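Local coordinates for putative alpha-L-fucosidase (Bacteroides thetaiotaomicron, PDB 4H41), which is a putative alpha-L-fucosidase with a TIM-barrel fold, probably acting on host glycans in the gut bacterium's carbohydrate metabolism, at residues Phe242-Ile247 with Thr272-Phe277; Glu251-Phe256 with Leu297-Arg302; Asn30-Thr35 with Asp306-Phe311; Ile166-Lys171 with Trp198-Lys203. One frame throughout, in Å; residues are numbered along the deposited sequence.

Contact 1 of 4, residues Phe242-Ile247 with Thr272-Phe277; sequences FQDGHI and TNAESF
Asp-244 reaches across from the end of strand 239-243 to the chain leaving strand 269-273, and its side chain can be followed atom by atom. Its CB lies 3.7 Å from Asn-273 O, while CG lies against Asn-273 O and Ala-274 CA. The tip divides. OD1 accepts the backbone N-H of Glu-275 (N to OD1 3.1 Å, 161° at the hydrogen), the donor standing well above the carboxylate plane, and also forms a salt bridge with Lys-296. OD2 rests 3.2 Å from Ala-274 CA and accepts a hydrogen bond from a water that is also bonded to Thr-272 OG1. Torsion chi1 of 67° wedges CG between the backbone N and the carbonyl carbon, turning the carboxylate back over the neighbouring chain. With alanine at this position, Lys-296 would probably lose this carboxylate as its partner and the Glu-275 N-H its acceptor. Backbone bonds flank the group: Asn-273 N to Phe-242 O, 2.9 Å, and Asp-244 N to Asn-273 O, 3.0 Å. Beyond them Glu-275 extends until OE1, which forms a salt bridge with Arg-279 NE, sits 3.2 Å from Gly-245 CA, and OE2 lies near Gln-243, whose NE2 bonds to Ser-196 and Glu-165. Gln-243 and Asn-273, paired in parallel, are the last residues of their strands, so the contact lies at the C-terminal ends of a beta-alpha-beta unit, the end where TIM barrels carry their active sites.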
loop_
_atom_site.group_PDB
_atom_site.type_symbol
_atom_site.label_atom_id
_atom_site.label_comp_id
_atom_site.label_asym_id
_atom_site.label_seq_id
_atom_site.Cartn_x
_atom_site.Cartn_y
_atom_site.Cartn_z
ATOM N N PHE B 242 26.690 2.406 -2.774
ATOM C CA PHE B 242 25.933 1.275 -2.238
ATOM C C PHE B 242 24.587 1.728 -1.713
ATOM O O PHE B 242 24.485 2.736 -1.022
ATOM C CB PHE B 242 26.645 0.532 -1.099
ATOM C CG PHE B 242 27.616 -0.535 -1.529
ATOM C CD1 PHE B 242 27.185 -1.829 -1.770
ATOM C CD2 PHE B 242 28.967 -0.254 -1.654
ATOM C CE1 PHE B 242 28.082 -2.803 -2.184
ATOM C CE2 PHE B 242 29.858 -1.227 -2.067
ATOM C CZ PHE B 242 29.412 -2.496 -2.315
ATOM N N GLN B 243 23.558 0.947 -2.040
ATOM C CA GLN B 243 22.243 1.061 -1.437
ATOM C C GLN B 243 22.470 0.781 0.043
ATOM O O GLN B 243 23.156 -0.186 0.375
ATOM C CB GLN B 243 21.275 0.063 -2.068
ATOM C CG GLN B 243 21.018 0.360 -3.526
ATOM C CD GLN B 243 20.349 -0.799 -4.214
ATOM O OE1 GLN B 243 19.376 -1.319 -3.711
ATOM N NE2 GLN B 243 20.862 -1.251 -5.375
ATOM N N ASP B 244 21.964 1.635 0.933
ATOM C CA ASP B 244 22.283 1.485 2.368
ATOM C C ASP B 244 21.241 0.720 3.193
ATOM O O ASP B 244 21.398 0.606 4.403
ATOM C CB ASP B 244 22.470 2.878 2.969
ATOM C CG ASP B 244 21.233 3.746 3.033
ATOM O OD1 ASP B 244 20.105 3.259 2.611
ATOM O OD2 ASP B 244 21.341 4.879 3.533
ATOM N N GLY B 245 20.168 0.245 2.572
ATOM C CA GLY B 245 19.042 -0.274 3.325
ATOM C C GLY B 245 18.987 -1.714 3.715
ATOM O O GLY B 245 18.087 -2.063 4.479
ATOM N N HIS B 246 19.869 -2.576 3.188
ATOM C CA HIS B 246 19.729 -4.010 3.457
ATOM C C HIS B 246 20.452 -4.482 4.716
ATOM O O HIS B 246 20.348 -5.659 5.055
ATOM C CB HIS B 246 20.192 -4.835 2.257
ATOM C CG HIS B 246 19.453 -4.514 0.990
ATOM N ND1 HIS B 246 19.822 -3.446 0.202
ATOM C CD2 HIS B 246 18.369 -5.100 0.436
ATOM C CE1 HIS B 246 18.996 -3.457 -0.844
ATOM N NE2 HIS B 246 18.125 -4.446 -0.756
ATOM N N ILE B 247 21.144 -3.589 5.411
ATOM C CA ILE B 247 21.835 -3.901 6.659
ATOM C C ILE B 247 21.070 -3.222 7.795
ATOM O O ILE B 247 20.338 -2.256 7.570
ATOM C CB ILE B 247 23.333 -3.494 6.635
ATOM C CG1 ILE B 247 23.535 -2.018 6.330
ATOM C CG2 ILE B 247 24.111 -4.386 5.655
ATOM C CD1 ILE B 247 24.995 -1.553 6.486
ATOM N N THR B 272 26.908 7.299 -1.009
ATOM C CA THR B 272 25.874 6.478 -0.380
ATOM C C THR B 272 24.565 6.674 -1.148
ATOM O O THR B 272 24.237 7.799 -1.533
ATOM C CB THR B 272 25.682 6.725 1.119
ATOM O OG1 THR B 272 24.760 5.741 1.594
ATOM C CG2 THR B 272 25.165 8.118 1.450
ATOM N N ASN B 273 23.853 5.578 -1.402
ATOM C CA ASN B 273 22.509 5.635 -1.969
ATOM C C ASN B 273 21.622 5.452 -0.753
ATOM O O ASN B 273 21.403 4.322 -0.281
ATOM C CB ASN B 273 22.280 4.609 -3.063
ATOM C CG ASN B 273 20.846 4.579 -3.528
ATOM O OD1 ASN B 273 19.991 5.284 -3.006
ATOM N ND2 ASN B 273 20.555 3.750 -4.505
ATOM N N ALA B 274 21.235 6.581 -0.171
ATOM C CA ALA B 274 20.440 6.633 1.044
ATOM C C ALA B 274 18.985 6.428 0.706
ATOM O O ALA B 274 18.326 7.348 0.243
ATOM C CB ALA B 274 20.644 7.954 1.764
ATOM N N GLU B 275 18.504 5.208 0.881
ATOM C CA GLU B 275 17.120 4.858 0.561
ATOM C C GLU B 275 16.150 5.657 1.422
ATOM O O GLU B 275 16.267 5.655 2.651
ATOM C CB GLU B 275 16.907 3.377 0.749
ATOM C CG GLU B 275 17.730 2.569 -0.243
ATOM C CD GLU B 275 17.597 1.063 -0.122
ATOM O OE1 GLU B 275 17.131 0.596 0.943
ATOM O OE2 GLU B 275 17.799 0.374 -1.152
ATOM N N SER B 276 15.169 6.310 0.780
ATOM C CA SER B 276 14.189 7.137 1.482
ATOM C C SER B 276 12.838 6.450 1.595
ATOM O O SER B 276 11.843 7.068 2.028
ATOM C CB SER B 276 14.120 8.512 0.821
ATOM O OG SER B 276 13.989 8.428 -0.575
ATOM N N PHE B 277 12.815 5.118 1.346
ATOM C CA PHE B 277 11.654 4.259 1.542
ATOM C C PHE B 277 11.978 3.288 2.673
ATOM O O PHE B 277 13.161 3.040 2.948
ATOM C CB PHE B 277 11.255 3.531 0.268
ATOM C CG PHE B 277 12.319 2.620 -0.277
ATOM C CD1 PHE B 277 13.315 3.111 -1.105
ATOM C CD2 PHE B 277 12.390 1.288 0.117
ATOM C CE1 PHE B 277 14.318 2.276 -1.585
ATOM C CE2 PHE B 277 13.384 0.454 -0.382
ATOM C CZ PHE B 277 14.316 0.950 -1.268
HETATM O O HOH W 1 25.765 3.231 1.371
HETATM O O HOH W 2 23.405 6.517 3.891
#

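Contact 2 of 4, residues Glu251-Phe256 with Leu297-Arg302; sequences ELDAFF and LEAAKR
Leu-252 and Ala-299 meet through their CB atoms, 3.7 Å apart, where helix 252-266 passes helix 290-302. The axes of the two short segments approach to 9.5 Å with a signed crossing angle of -44°. The tight part is apolar. Phe-256 turns the edge of its ring toward the other helix: CD2 is 3.8 Å from Ala-299 CB, CE2 is 4.1 Å from Ala-300 CB, and the Ala-299 to Ala-300 peptide sits near the ring plane, with CE2 3.6 Å from Ala-300 N. A chi2 of only 6° gives the ring this edge-on presentation, and the methyl of Ala-299 touches both Leu-252 and the phenyl edge.

The solvent side is polar, with Asp-253 and Arg-302 both exposed. There Arg-302 grips a single oxygen, Asp-253 OD1, side-on with two nitrogens, NH2 at 2.9 Å and NE at 3.2 Å from it. The oxygen lies in the guanidinium plane, yet the carboxylate stands almost upright to that plane, at 85°, and the two donors reach it from opposite faces of the carboxylate. A bend at chi3 folds the guanidinium back above Ala-299 CA. One water donates to both Asp-253 OD1 and Ala-299 O, bridging the helices beneath the salt bridge.

Inward, Phe-256 and Ala-300 both rest on Thr-272 of strand 269-273, and Phe-256 also meets the ring of Tyr-305; on the other flank of helix 290-302, Leu-297 packs against Tyr-333 and Phe-337 of helix 324-337.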
loop_
_atom_site.group_PDB
_atom_site.type_symbol
_atom_site.label_atom_id
_atom_site.label_comp_id
_atom_site.label_asym_id
_atom_site.label_seq_id
_atom_site.Cartn_x
_atom_site.Cartn_y
_atom_site.Cartn_z
ATOM N N GLU B 251 24.793 -1.674 12.000
ATOM C CA GLU B 251 25.852 -2.234 11.146
ATOM C C GLU B 251 26.405 -1.203 10.169
ATOM O O GLU B 251 27.328 -1.511 9.423
ATOM C CB GLU B 251 25.299 -3.430 10.347
ATOM C CG GLU B 251 24.833 -4.537 11.254
ATOM C CD GLU B 251 24.203 -5.726 10.557
ATOM O OE1 GLU B 251 23.431 -5.545 9.582
ATOM O OE2 GLU B 251 24.403 -6.845 11.073
ATOM N N LEU B 252 25.872 0.030 10.188
ATOM C CA LEU B 252 26.252 1.076 9.230
ATOM C C LEU B 252 27.712 1.441 9.353
ATOM O O LEU B 252 28.418 1.500 8.341
ATOM C CB LEU B 252 25.397 2.333 9.453
ATOM C CG LEU B 252 23.880 2.196 9.117
ATOM C CD1 LEU B 252 23.125 3.363 9.671
ATOM C CD2 LEU B 252 23.665 2.111 7.656
ATOM N N ASP B 253 28.190 1.673 10.582
ATOM C CA ASP B 253 29.598 2.050 10.756
ATOM C C ASP B 253 30.552 0.962 10.245
ATOM O O ASP B 253 31.521 1.292 9.565
ATOM C CB ASP B 253 29.931 2.357 12.215
ATOM C CG ASP B 253 29.322 3.620 12.764
ATOM O OD1 ASP B 253 28.915 4.482 11.955
ATOM O OD2 ASP B 253 29.298 3.776 14.011
ATOM N N ALA B 254 30.255 -0.300 10.514
ATOM C CA ALA B 254 31.136 -1.387 10.072
ATOM C C ALA B 254 31.214 -1.470 8.550
ATOM O O ALA B 254 32.311 -1.537 7.994
ATOM C CB ALA B 254 30.663 -2.711 10.651
ATOM N N PHE B 255 30.058 -1.449 7.865
ATOM C CA PHE B 255 30.069 -1.559 6.402
ATOM C C PHE B 255 30.545 -0.271 5.743
ATOM O O PHE B 255 31.253 -0.342 4.742
ATOM C CB PHE B 255 28.683 -1.968 5.865
ATOM C CG PHE B 255 28.460 -3.460 5.959
ATOM C CD1 PHE B 255 28.953 -4.311 4.990
ATOM C CD2 PHE B 255 27.799 -4.014 7.045
ATOM C CE1 PHE B 255 28.798 -5.691 5.106
ATOM C CE2 PHE B 255 27.621 -5.398 7.150
ATOM C CZ PHE B 255 28.131 -6.226 6.180
ATOM N N PHE B 256 30.149 0.895 6.249
ATOM C CA PHE B 256 30.606 2.125 5.622
ATOM C C PHE B 256 32.112 2.313 5.751
ATOM O O PHE B 256 32.741 2.826 4.819
ATOM C CB PHE B 256 29.866 3.344 6.183
ATOM C CG PHE B 256 28.421 3.518 5.755
ATOM C CD1 PHE B 256 27.764 2.544 5.001
ATOM C CD2 PHE B 256 27.702 4.627 6.142
ATOM C CE1 PHE B 256 26.440 2.736 4.590
ATOM C CE2 PHE B 256 26.394 4.823 5.704
ATOM C CZ PHE B 256 25.763 3.861 4.957
ATOM N N LEU B 297 22.378 8.939 7.113
ATOM C CA LEU B 297 23.153 10.082 6.632
ATOM C C LEU B 297 24.231 10.469 7.653
ATOM O O LEU B 297 25.315 10.925 7.275
ATOM C CB LEU B 297 22.232 11.273 6.319
ATOM C CG LEU B 297 21.209 11.032 5.170
ATOM C CD1 LEU B 297 20.336 12.269 5.002
ATOM C CD2 LEU B 297 21.889 10.716 3.850
ATOM N N GLU B 298 23.913 10.289 8.957
ATOM C CA GLU B 298 24.878 10.556 10.023
ATOM C C GLU B 298 26.064 9.577 9.916
ATOM O O GLU B 298 27.202 9.975 10.089
ATOM C CB GLU B 298 24.236 10.486 11.412
ATOM C CG GLU B 298 23.349 11.684 11.672
ATOM C CD GLU B 298 22.559 11.658 12.963
ATOM O OE1 GLU B 298 22.613 10.636 13.690
ATOM O OE2 GLU B 298 21.854 12.660 13.233
ATOM N N ALA B 299 25.797 8.308 9.662
ATOM C CA ALA B 299 26.856 7.312 9.492
ATOM C C ALA B 299 27.721 7.634 8.262
ATOM O O ALA B 299 28.944 7.484 8.313
ATOM C CB ALA B 299 26.248 5.940 9.365
ATOM N N ALA B 300 27.102 8.076 7.154
ATOM C CA ALA B 300 27.871 8.422 5.953
ATOM C C ALA B 300 28.825 9.574 6.228
ATOM O O ALA B 300 29.972 9.571 5.770
ATOM C CB ALA B 300 26.933 8.781 4.812
ATOM N N LYS B 301 28.353 10.583 6.968
ATOM C CA LYS B 301 29.193 11.722 7.331
ATOM C C LYS B 301 30.336 11.277 8.267
ATOM O O LYS B 301 31.467 11.721 8.081
ATOM C CB LYS B 301 28.406 12.832 7.975
ATOM C CG LYS B 301 29.201 14.133 8.064
ATOM C CD LYS B 301 28.376 15.307 8.590
ATOM C CE LYS B 301 29.112 16.623 8.508
ATOM N NZ LYS B 301 28.242 17.772 8.960
ATOM N N ARG B 302 30.061 10.407 9.247
ATOM C CA ARG B 302 31.121 9.901 10.145
ATOM C C ARG B 302 32.198 9.152 9.365
ATOM O O ARG B 302 33.360 9.182 9.745
ATOM C CB ARG B 302 30.567 8.950 11.204
ATOM C CG ARG B 302 29.783 9.611 12.320
ATOM C CD ARG B 302 29.609 8.657 13.491
ATOM N NE ARG B 302 28.795 7.489 13.171
ATOM C CZ ARG B 302 27.466 7.428 13.203
ATOM N NH1 ARG B 302 26.749 8.483 13.561
ATOM N NH2 ARG B 302 26.848 6.298 12.930
HETATM O O HOH W 3 30.188 5.431 9.697
#

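Contact 3 of 4, residues Asn30-Thr35 with Asp306-Phe311; sequences NGLKIT and DKAITF
The peptide joining Lys-307 to Ala-308 offers one face to Leu-32, whose CD2 stands directly above Lys-307 C at 3.6 Å; no aromatic ring takes part between the two segments, and peptide units are the flat groups that matter. The N-H of that peptide goes to a water, 2.9 Å from Ala-308 N, which in turn donates to Lys-33 O and is bonded to Thr-35 OG1. At the next peptide Ala-308 O accepts Thr-35 N at 2.9 Å. The Ala-308 methyl fits against Leu-32 CG at 3.8 Å, and Ile-34 CG2 meets Thr-310 CG2 at 3.7 Å, their side chains crossing at about a right angle. Lys-307 runs extended until a bend at chi4 (61°) brings NZ back to donate to Thr-35 OG1, 2.8 Å away; the same ammonium forms a salt bridge with Asp-69. A methionine in its place would probably leave the Asp-69 carboxylate without this charged mate and Thr-35 OG1 without this donor. The first and last barrel strands thus close here with one direct backbone bond, the rest of the polar joining between these segments falling to a water and a lysine. This mixed chemistry suggests that closure at the N-terminal strand ends probably relies on side chains and solvent as well as on regular sheet bonding.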
loop_
_atom_site.group_PDB
_atom_site.type_symbol
_atom_site.label_atom_id
_atom_site.label_comp_id
_atom_site.label_asym_id
_atom_site.label_seq_id
_atom_site.Cartn_x
_atom_site.Cartn_y
_atom_site.Cartn_z
ATOM N N ASN B 30 24.011 17.065 11.009
ATOM C CA ASN B 30 25.093 16.168 11.397
ATOM C C ASN B 30 25.122 14.919 10.546
ATOM O O ASN B 30 25.728 13.938 10.932
ATOM C CB ASN B 30 24.917 15.863 12.895
ATOM C CG ASN B 30 26.036 15.071 13.531
ATOM O OD1 ASN B 30 27.207 15.290 13.255
ATOM N ND2 ASN B 30 25.708 14.236 14.488
ATOM N N GLY B 31 24.575 15.001 9.334
ATOM C CA GLY B 31 24.601 13.928 8.357
ATOM C C GLY B 31 24.965 14.514 7.008
ATOM O O GLY B 31 24.952 15.717 6.794
ATOM N N LEU B 32 25.283 13.682 6.103
ATOM C CA LEU B 32 25.615 14.100 4.760
ATOM C C LEU B 32 24.331 14.469 4.050
ATOM O O LEU B 32 23.404 13.659 4.013
ATOM C CB LEU B 32 26.336 12.938 4.076
ATOM C CG LEU B 32 26.832 13.111 2.663
ATOM C CD1 LEU B 32 27.705 14.336 2.513
ATOM C CD2 LEU B 32 27.590 11.890 2.250
ATOM N N LYS B 33 24.263 15.664 3.471
ATOM C CA LYS B 33 23.045 16.075 2.780
ATOM C C LYS B 33 22.890 15.301 1.499
ATOM O O LYS B 33 23.900 15.052 0.802
ATOM C CB LYS B 33 23.076 17.563 2.466
ATOM C CG LYS B 33 23.035 18.440 3.714
ATOM C CD LYS B 33 23.208 19.936 3.361
ATOM C CE LYS B 33 23.468 20.803 4.574
ATOM N NZ LYS B 33 24.057 22.133 4.217
ATOM N N ILE B 34 21.627 15.063 1.103
ATOM C CA ILE B 34 21.296 14.403 -0.175
ATOM C C ILE B 34 21.413 15.450 -1.281
ATOM O O ILE B 34 20.731 16.478 -1.241
ATOM C CB ILE B 34 19.886 13.748 -0.096
ATOM C CG1 ILE B 34 19.953 12.515 0.832
ATOM C CG2 ILE B 34 19.416 13.308 -1.487
ATOM C CD1 ILE B 34 18.650 12.052 1.304
ATOM N N THR B 35 22.290 15.232 -2.223
ATOM C CA THR B 35 22.491 16.175 -3.319
ATOM C C THR B 35 22.239 15.537 -4.689
ATOM O O THR B 35 22.439 16.179 -5.705
ATOM C CB THR B 35 23.886 16.804 -3.255
ATOM O OG1 THR B 35 24.848 15.756 -3.378
ATOM C CG2 THR B 35 24.085 17.669 -2.007
ATOM N N ASP B 306 31.690 11.094 0.198
ATOM C CA ASP B 306 31.788 12.229 -0.714
ATOM C C ASP B 306 30.466 12.775 -1.108
ATOM O O ASP B 306 30.412 13.943 -1.414
ATOM C CB ASP B 306 32.548 11.819 -2.014
ATOM C CG ASP B 306 33.893 11.228 -1.718
ATOM O OD1 ASP B 306 34.636 11.836 -0.937
ATOM O OD2 ASP B 306 34.148 10.096 -2.155
ATOM N N LYS B 307 29.450 11.934 -1.275
ATOM C CA LYS B 307 28.137 12.374 -1.722
ATOM C C LYS B 307 27.055 11.436 -1.288
ATOM O O LYS B 307 27.273 10.225 -1.170
ATOM C CB LYS B 307 28.106 12.469 -3.278
ATOM C CG LYS B 307 26.919 13.239 -3.884
ATOM C CD LYS B 307 26.958 13.186 -5.431
ATOM C CE LYS B 307 25.958 14.080 -6.141
ATOM N NZ LYS B 307 26.155 15.513 -5.836
ATOM N N ALA B 308 25.858 11.988 -1.041
ATOM C CA ALA B 308 24.677 11.161 -0.766
ATOM C C ALA B 308 23.674 11.397 -1.879
ATOM O O ALA B 308 23.363 12.536 -2.227
ATOM C CB ALA B 308 24.060 11.461 0.584
ATOM N N ILE B 309 23.177 10.320 -2.436
ATOM C CA ILE B 309 22.090 10.347 -3.407
ATOM C C ILE B 309 20.964 9.540 -2.776
ATOM O O ILE B 309 21.192 8.855 -1.781
ATOM C CB ILE B 309 22.519 9.836 -4.805
ATOM C CG1 ILE B 309 22.792 8.308 -4.799
ATOM C CG2 ILE B 309 23.738 10.641 -5.300
ATOM C CD1 ILE B 309 23.111 7.732 -6.189
ATOM N N THR B 310 19.759 9.567 -3.353
ATOM C CA THR B 310 18.675 8.763 -2.818
ATOM C C THR B 310 17.844 8.130 -3.902
ATOM O O THR B 310 17.594 8.739 -4.945
ATOM C CB THR B 310 17.746 9.648 -1.905
ATOM O OG1 THR B 310 16.752 8.839 -1.257
ATOM C CG2 THR B 310 17.010 10.755 -2.679
ATOM N N PHE B 311 17.400 6.924 -3.624
ATOM C CA PHE B 311 16.260 6.281 -4.280
ATOM C C PHE B 311 15.130 6.478 -3.259
ATOM O O PHE B 311 15.155 5.834 -2.213
ATOM C CB PHE B 311 16.497 4.815 -4.617
ATOM C CG PHE B 311 15.379 4.258 -5.465
ATOM C CD1 PHE B 311 14.188 3.851 -4.888
ATOM C CD2 PHE B 311 15.451 4.307 -6.852
ATOM C CE1 PHE B 311 13.109 3.470 -5.661
ATOM C CE2 PHE B 311 14.374 3.904 -7.633
ATOM C CZ PHE B 311 13.211 3.477 -7.032
HETATM O O HOH W 4 25.783 14.896 -0.902
#

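Contact 4 of 4, residues Ile166-Lys171 with Trp198-Lys203; sequences ISRATK and WIDGKK
Ser-167 sets its CB over one face of the Trp-198 indole, 3.4 Å from the centroid of the five-membered ring and 9° off its normal, a CH-pi contact. The backbone of Ile-166 lies over the same face, its carbonyl carbon above the six-membered part, and Ile-166 O accepts Trp-198 N at 3.0 Å. The carbonyl oxygen of Trp-198 is buried without a hydrogen-bond partner, though Ser-167 CA makes a C-H contact with it at 3.1 Å. A water then ties three groups together: it accepts a hydrogen bond from Trp-198 NE1 at 2.8 Å, donates to Asp-200 OD1 and pairs with Ser-167 OG. Alongside, Arg-168, bent at chi2 and chi3, curls round Asp-200 so that NH1 meets the anti lone pair of OD2 at 2.8 Å. In the next shell Glu-225 holds Arg-168 NE and Arg-213 holds Asp-200 OD1, while Asp-200 itself centres an inverse gamma turn. These loops follow strands 157-162 and 193-195, adjacent in the barrel; Ile-166 packs on Trp-226 and Ile-229 of helix 219-233 and on Tyr-126 of helix 125-129, and Trp-198 touches Gln-243 of strand 239-243.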
loop_
_atom_site.group_PDB
_atom_site.type_symbol
_atom_site.label_atom_id
_atom_site.label_comp_id
_atom_site.label_asym_id
_atom_site.label_seq_id
_atom_site.Cartn_x
_atom_site.Cartn_y
_atom_site.Cartn_z
ATOM N N ILE B 166 24.224 -5.556 -8.465
ATOM C CA ILE B 166 24.697 -6.758 -7.808
ATOM C C ILE B 166 24.940 -6.451 -6.341
ATOM O O ILE B 166 24.971 -5.283 -5.955
ATOM C CB ILE B 166 26.003 -7.308 -8.478
ATOM C CG1 ILE B 166 27.238 -6.391 -8.224
ATOM C CG2 ILE B 166 25.802 -7.571 -9.969
ATOM C CD1 ILE B 166 28.577 -6.968 -8.655
ATOM N N SER B 167 25.149 -7.491 -5.534
ATOM C CA SER B 167 25.601 -7.355 -4.153
ATOM C C SER B 167 26.817 -8.202 -3.835
ATOM O O SER B 167 27.505 -7.911 -2.863
ATOM C CB SER B 167 24.486 -7.713 -3.175
ATOM O OG SER B 167 24.135 -9.078 -3.262
ATOM N N ARG B 168 27.024 -9.299 -4.568
ATOM C CA ARG B 168 28.095 -10.257 -4.330
ATOM C C ARG B 168 28.855 -10.545 -5.609
ATOM O O ARG B 168 28.405 -10.159 -6.699
ATOM C CB ARG B 168 27.448 -11.573 -3.829
ATOM C CG ARG B 168 26.660 -11.475 -2.517
ATOM C CD ARG B 168 27.547 -11.182 -1.325
ATOM N NE ARG B 168 28.499 -12.262 -1.094
ATOM C CZ ARG B 168 28.312 -13.308 -0.292
ATOM N NH1 ARG B 168 27.171 -13.451 0.372
ATOM N NH2 ARG B 168 29.260 -14.228 -0.163
ATOM N N ALA B 169 29.940 -11.317 -5.506
ATOM C CA ALA B 169 30.667 -11.824 -6.681
ATOM C C ALA B 169 29.632 -12.424 -7.649
ATOM O O ALA B 169 28.752 -13.174 -7.214
ATOM C CB ALA B 169 31.685 -12.870 -6.268
ATOM N N THR B 170 29.623 -11.959 -8.904
ATOM C CA THR B 170 28.565 -12.311 -9.869
ATOM C C THR B 170 29.179 -12.688 -11.200
ATOM O O THR B 170 30.068 -11.991 -11.686
ATOM C CB THR B 170 27.626 -11.098 -10.017
ATOM O OG1 THR B 170 26.896 -10.918 -8.818
ATOM C CG2 THR B 170 26.624 -11.238 -11.168
ATOM N N LYS B 171 28.659 -13.755 -11.823
ATOM C CA LYS B 171 29.127 -14.211 -13.124
ATOM C C LYS B 171 29.028 -13.069 -14.130
ATOM O O LYS B 171 27.982 -12.422 -14.239
ATOM C CB LYS B 171 28.281 -15.410 -13.561
ATOM C CG LYS B 171 28.718 -16.039 -14.862
ATOM C CD LYS B 171 27.959 -17.340 -15.103
ATOM C CE LYS B 171 28.561 -18.124 -16.222
ATOM N NZ LYS B 171 27.787 -19.366 -16.494
ATOM N N TRP B 198 24.082 -3.246 -3.921
ATOM C CA TRP B 198 23.476 -3.331 -2.584
ATOM C C TRP B 198 24.338 -4.262 -1.725
ATOM O O TRP B 198 25.243 -4.910 -2.238
ATOM C CB TRP B 198 21.990 -3.744 -2.643
ATOM C CG TRP B 198 21.705 -5.197 -2.863
ATOM C CD1 TRP B 198 21.446 -6.129 -1.905
ATOM C CD2 TRP B 198 21.456 -5.837 -4.122
ATOM N NE1 TRP B 198 21.169 -7.349 -2.493
ATOM C CE2 TRP B 198 21.122 -7.185 -3.850
ATOM C CE3 TRP B 198 21.571 -5.432 -5.460
ATOM C CZ2 TRP B 198 20.948 -8.128 -4.866
ATOM C CZ3 TRP B 198 21.325 -6.354 -6.461
ATOM C CH2 TRP B 198 21.065 -7.689 -6.167
ATOM N N ILE B 199 24.137 -4.227 -0.419
ATOM C CA ILE B 199 24.873 -5.053 0.540
ATOM C C ILE B 199 24.018 -6.271 0.799
ATOM O O ILE B 199 22.841 -6.127 1.079
ATOM C CB ILE B 199 25.220 -4.304 1.855
ATOM C CG1 ILE B 199 26.015 -3.008 1.543
ATOM C CG2 ILE B 199 25.986 -5.239 2.809
ATOM C CD1 ILE B 199 26.080 -2.026 2.685
ATOM N N ASP B 200 24.602 -7.454 0.778
ATOM C CA ASP B 200 23.840 -8.706 0.964
ATOM C C ASP B 200 23.562 -8.970 2.464
ATOM O O ASP B 200 23.971 -9.997 3.036
ATOM C CB ASP B 200 24.653 -9.844 0.350
ATOM C CG ASP B 200 23.960 -11.180 0.338
ATOM O OD1 ASP B 200 22.710 -11.201 0.187
ATOM O OD2 ASP B 200 24.657 -12.203 0.485
ATOM N N GLY B 201 22.858 -8.029 3.068
ATOM C CA GLY B 201 22.585 -8.029 4.493
ATOM C C GLY B 201 21.330 -8.744 4.916
ATOM O O GLY B 201 20.672 -9.405 4.117
ATOM N N LYS B 202 20.959 -8.544 6.192
ATOM C CA LYS B 202 19.842 -9.259 6.774
ATOM C C LYS B 202 18.499 -8.925 6.166
ATOM O O LYS B 202 17.570 -9.706 6.330
ATOM C CB LYS B 202 19.781 -9.082 8.297
ATOM C CG LYS B 202 19.511 -7.645 8.755
ATOM C CD LYS B 202 19.222 -7.599 10.277
ATOM C CE LYS B 202 20.455 -7.920 11.101
ATOM N NZ LYS B 202 20.292 -7.540 12.548
ATOM N N LYS B 203 18.361 -7.771 5.507
ATOM C CA LYS B 203 17.103 -7.408 4.862
ATOM C C LYS B 203 17.120 -7.723 3.357
ATOM O O LYS B 203 16.161 -7.370 2.681
ATOM C CB LYS B 203 16.767 -5.934 5.083
ATOM C CG LYS B 203 16.911 -5.513 6.537
ATOM C CD LYS B 203 16.462 -4.080 6.794
ATOM C CE LYS B 203 16.948 -3.621 8.158
ATOM N NZ LYS B 203 16.536 -2.230 8.469
HETATM O O HOH W 5 27.350 -7.569 0.001
HETATM O O HOH W 6 21.662 -10.096 -1.970
#

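Contact 1 is the hub, its centre about 11 Å from those of contacts 2 and 3 and about 13 Å from that of contact 4. Its strand 269-273 lies next to strand 307-310 of contact 3, where Ala-274 N is 2.8 Å from Ile-309 O, while Ala-274 CB packs on Leu-297 CD2 of contact 2 at 3.7 Å. His-246 CE1 approaches Trp-198 CB of contact 4 at 3.5 Å. Contacts 3 and 4 do not touch. An unidentified ligand about 3 Å from the Asn-273 side chain and a pentaethylene glycol about 4 Å from that of Trp-198, both probably from the crystallisation liquor, may mark pockets near the C-terminal strand ends; Lys-171 of contact 4 lines a pocket holding a bound polyether.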